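Local coordinates for type IV pilus assembly protein PilF (PDB 5OIU), which binds ATP and magnesium as an AAA+ motor protein and probably powers the assembly of type IV pili, at residues Thr173-Asp178 / Pro185-Thr190. Numbering follows the deposited sequence.
Sequences TQTIED and PGINQT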
ATOM      1  N   THR C 173     -28.865 -27.203   7.617  1.00 28.46           N
ATOM      2  CA  THR C 173     -27.625 -27.143   6.859  1.00 29.38           C
ATOM      3  C   THR C 173     -27.931 -26.918   5.385  1.00 32.94           C
ATOM      4  O   THR C 173     -28.681 -27.690   4.781  1.00 34.57           O
ATOM      5  CB  THR C 173     -26.839 -28.435   7.030  1.00 34.73           C
ATOM      6  OG1 THR C 173     -26.657 -28.671   8.434  1.00 37.50           O
ATOM      7  CG2 THR C 173     -25.479 -28.363   6.293  1.00 32.82           C
ATOM      8  N   GLN C 174     -27.342 -25.869   4.814  1.00 35.14           N
ATOM      9  CA  GLN C 174     -27.590 -25.456   3.437  1.00 33.35           C
ATOM     10  C   GLN C 174     -26.266 -25.180   2.732  1.00 34.21           C
ATOM     11  O   GLN C 174     -25.453 -24.389   3.225  1.00 36.46           O
ATOM     12  CB  GLN C 174     -28.480 -24.212   3.413  1.00 29.18           C
ATOM     13  CG  GLN C 174     -28.760 -23.685   2.025  1.00 33.08           C
ATOM     14  CD  GLN C 174     -29.654 -24.612   1.238  1.00 35.80           C
ATOM     15  OE1 GLN C 174     -30.831 -24.800   1.581  1.00 30.67           O
ATOM     16  NE2 GLN C 174     -29.105 -25.209   0.178  1.00 31.51           N
ATOM     17  N   THR C 175     -26.058 -25.817   1.578  1.00 31.45           N
ATOM     18  CA  THR C 175     -24.855 -25.662   0.771  1.00 30.26           C
ATOM     19  C   THR C 175     -25.175 -24.928  -0.531  1.00 35.13           C
ATOM     20  O   THR C 175     -26.314 -24.908  -0.997  1.00 34.14           O
ATOM     21  CB  THR C 175     -24.221 -27.021   0.427  1.00 33.70           C
ATOM     22  OG1 THR C 175     -24.988 -27.661  -0.596  1.00 35.11           O
ATOM     23  CG2 THR C 175     -24.197 -27.947   1.611  1.00 33.74           C
ATOM     24  N   ILE C 176     -24.150 -24.315  -1.116  1.00 34.78           N
ATOM     25  CA  ILE C 176     -24.171 -23.868  -2.504  1.00 34.95           C
ATOM     26  C   ILE C 176     -22.884 -24.363  -3.162  1.00 35.16           C
ATOM     27  O   ILE C 176     -21.782 -24.159  -2.633  1.00 36.32           O
ATOM     28  CB  ILE C 176     -24.331 -22.335  -2.624  1.00 37.81           C
ATOM     29  CG1 ILE C 176     -24.421 -21.913  -4.094  1.00 35.88           C
ATOM     30  CG2 ILE C 176     -23.238 -21.591  -1.875  1.00 31.69           C
ATOM     31  CD1 ILE C 176     -25.594 -22.503  -4.806  1.00 30.52           C
ATOM     32  N   GLU C 177     -23.022 -25.051  -4.290  1.00 36.87           N
ATOM     33  CA  GLU C 177     -21.941 -25.882  -4.809  1.00 37.59           C
ATOM     34  C   GLU C 177     -21.866 -25.775  -6.324  1.00 35.77           C
ATOM     35  O   GLU C 177     -22.880 -25.592  -7.002  1.00 42.11           O
ATOM     36  CB  GLU C 177     -22.114 -27.354  -4.394  1.00 34.33           C
ATOM     37  CG  GLU C 177     -22.267 -27.564  -2.898  1.00 34.62           C
ATOM     38  CD  GLU C 177     -22.257 -29.024  -2.508  1.00 43.79           C
ATOM     39  OE1 GLU C 177     -21.384 -29.770  -3.015  1.00 48.72           O
ATOM     40  OE2 GLU C 177     -23.133 -29.430  -1.709  1.00 37.46           O
ATOM     41  N   ASP C 178     -20.647 -25.867  -6.847  1.00 35.66           N
ATOM     42  CA  ASP C 178     -20.424 -25.853  -8.291  1.00 45.23           C
ATOM     43  C   ASP C 178     -19.411 -26.918  -8.662  1.00 46.04           C
ATOM     44  O   ASP C 178     -18.203 -26.656  -8.705  1.00 50.99           O
ATOM     45  CB  ASP C 178     -19.938 -24.491  -8.779  1.00 47.09           C
ATOM     46  CG  ASP C 178     -19.681 -24.474 -10.276  1.00 47.38           C
ATOM     47  OD1 ASP C 178     -20.203 -25.363 -10.983  1.00 55.47           O
ATOM     48  OD2 ASP C 178     -18.955 -23.576 -10.746  1.00 52.59           O
ATOM     49  N   PRO C 185     -27.303 -37.394   3.364  1.00 63.42           N
ATOM     50  CA  PRO C 185     -28.661 -37.358   3.911  1.00 54.30           C
ATOM     51  C   PRO C 185     -28.860 -36.156   4.819  1.00 54.94           C
ATOM     52  O   PRO C 185     -27.992 -35.814   5.625  1.00 55.02           O
ATOM     53  CB  PRO C 185     -28.742 -38.658   4.708  1.00 59.06           C
ATOM     54  CG  PRO C 185     -27.318 -38.894   5.141  1.00 59.13           C
ATOM     55  CD  PRO C 185     -26.536 -38.530   3.907  1.00 63.42           C
ATOM     56  N   GLY C 186     -30.015 -35.510   4.685  1.00 47.60           N
ATOM     57  CA  GLY C 186     -30.382 -34.496   5.651  1.00 48.34           C
ATOM     58  C   GLY C 186     -29.574 -33.214   5.645  1.00 50.38           C
ATOM     59  O   GLY C 186     -29.521 -32.530   6.667  1.00 54.57           O
ATOM     60  N   ILE C 187     -28.919 -32.874   4.544  1.00 42.71           N
ATOM     61  CA  ILE C 187     -28.517 -31.495   4.300  1.00 44.01           C
ATOM     62  C   ILE C 187     -29.222 -31.053   3.020  1.00 42.54           C
ATOM     63  O   ILE C 187     -29.579 -31.878   2.173  1.00 42.23           O
ATOM     64  CB  ILE C 187     -26.983 -31.298   4.182  1.00 42.96           C
ATOM     65  CG1 ILE C 187     -26.454 -31.963   2.914  1.00 48.79           C
ATOM     66  CG2 ILE C 187     -26.258 -31.822   5.400  1.00 42.06           C
ATOM     67  CD1 ILE C 187     -25.004 -31.677   2.657  1.00 50.89           C
ATOM     68  N   ASN C 188     -29.448 -29.749   2.893  1.00 35.76           N
ATOM     69  CA  ASN C 188     -30.078 -29.177   1.712  1.00 33.86           C
ATOM     70  C   ASN C 188     -28.997 -28.658   0.779  1.00 34.81           C
ATOM     71  O   ASN C 188     -28.152 -27.853   1.186  1.00 35.70           O
ATOM     72  CB  ASN C 188     -31.035 -28.042   2.084  1.00 33.58           C
ATOM     73  CG  ASN C 188     -31.997 -28.429   3.173  1.00 36.33           C
ATOM     74  OD1 ASN C 188     -31.944 -27.902   4.296  1.00 40.52           O
ATOM     75  ND2 ASN C 188     -32.881 -29.359   2.861  1.00 27.27           N
ATOM     76  N   GLN C 189     -29.027 -29.098  -0.468  1.00 31.64           N
ATOM     77  CA  GLN C 189     -27.978 -28.725  -1.397  1.00 32.81           C
ATOM     78  C   GLN C 189     -28.557 -28.017  -2.611  1.00 34.32           C
ATOM     79  O   GLN C 189     -29.621 -28.391  -3.125  1.00 35.86           O
ATOM     80  CB  GLN C 189     -27.167 -29.946  -1.813  1.00 31.35           C
ATOM     81  CG  GLN C 189     -26.506 -30.641  -0.642  1.00 35.13           C
ATOM     82  CD  GLN C 189     -25.752 -31.892  -1.062  1.00 37.64           C
ATOM     83  OE1 GLN C 189     -26.304 -32.990  -1.046  1.00 36.80           O
ATOM     84  NE2 GLN C 189     -24.482 -31.731  -1.429  1.00 38.08           N
ATOM     85  N   THR C 190     -27.832 -26.996  -3.054  1.00 31.92           N
ATOM     86  CA  THR C 190     -28.225 -26.105  -4.137  1.00 34.15           C
ATOM     87  C   THR C 190     -27.030 -25.940  -5.062  1.00 38.70           C
ATOM     88  O   THR C 190     -25.916 -25.669  -4.595  1.00 35.88           O
ATOM     89  CB  THR C 190     -28.671 -24.746  -3.576  1.00 33.78           C
ATOM     90  OG1 THR C 190     -29.889 -24.918  -2.844  1.00 34.00           O
ATOM     91  CG2 THR C 190     -28.884 -23.709  -4.687  1.00 35.19           C
TER
HETATM   92  O   HOH W   1     -30.174 -29.873   7.736  1.00 33.19           O
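Strands 173-177 and 188-190 run parallel, their axes 4.8 Å apart at the closest and inclined by 20°, with Gln174 directly beside Asn188. They form one edge of the mixed sheet of the P-loop ATPase domain, 188-191 being one of its two outermost strands within the chain. Paired with Gln174, Asn188 bonds to the residues on either side of it: its N gives a hydrogen bond to Thr173 O at 2.9 Å, and its O accepts one from Thr175 N. Further along, Glu177 N reaches Thr190 O, while the bond from Thr190 N to Thr175 O is weak.

On the face that carries Thr175 and Gln189, the carboxylate of Glu177 reaches Thr175 and, across the pair, Gln189. The Gln189 side chain, extended beyond CG, brings NE2 to Glu177 OE2 at 2.7 Å on the syn side, 23° out of the carboxylate plane; Tyr182 O is a second acceptor for that NE2. From the anti side Thr175 OG1 donates to the same oxygen at 2.8 Å, so two donors grip OE2 and fix the rotation of the group. Phe160, on helix 155-166, whose first residues belong to the P-loop, packs against Glu177, Ile187 and Gln189. Replacing Glu177 by alanine removes the acceptor that Gln189 NE2 and Thr175 OG1 share and is likely to open a gap beside Phe160.

On the other face Gln174 bends at chi2 (69°), which folds its amide alongside Asn188, OE1 3.3 Å from Asn188 CB, while NE2 donates to Thr175 O of its own strand almost exactly in the amide plane. Thr190 OG1 bonds to Pro100 O of a second subunit, placing this edge at a subunit interface. At the start of the pair Thr173 CG2 lies against Ile187 CG2, and one water joins Thr173 N to Gly186 O, donating to that oxygen at 2.9 Å.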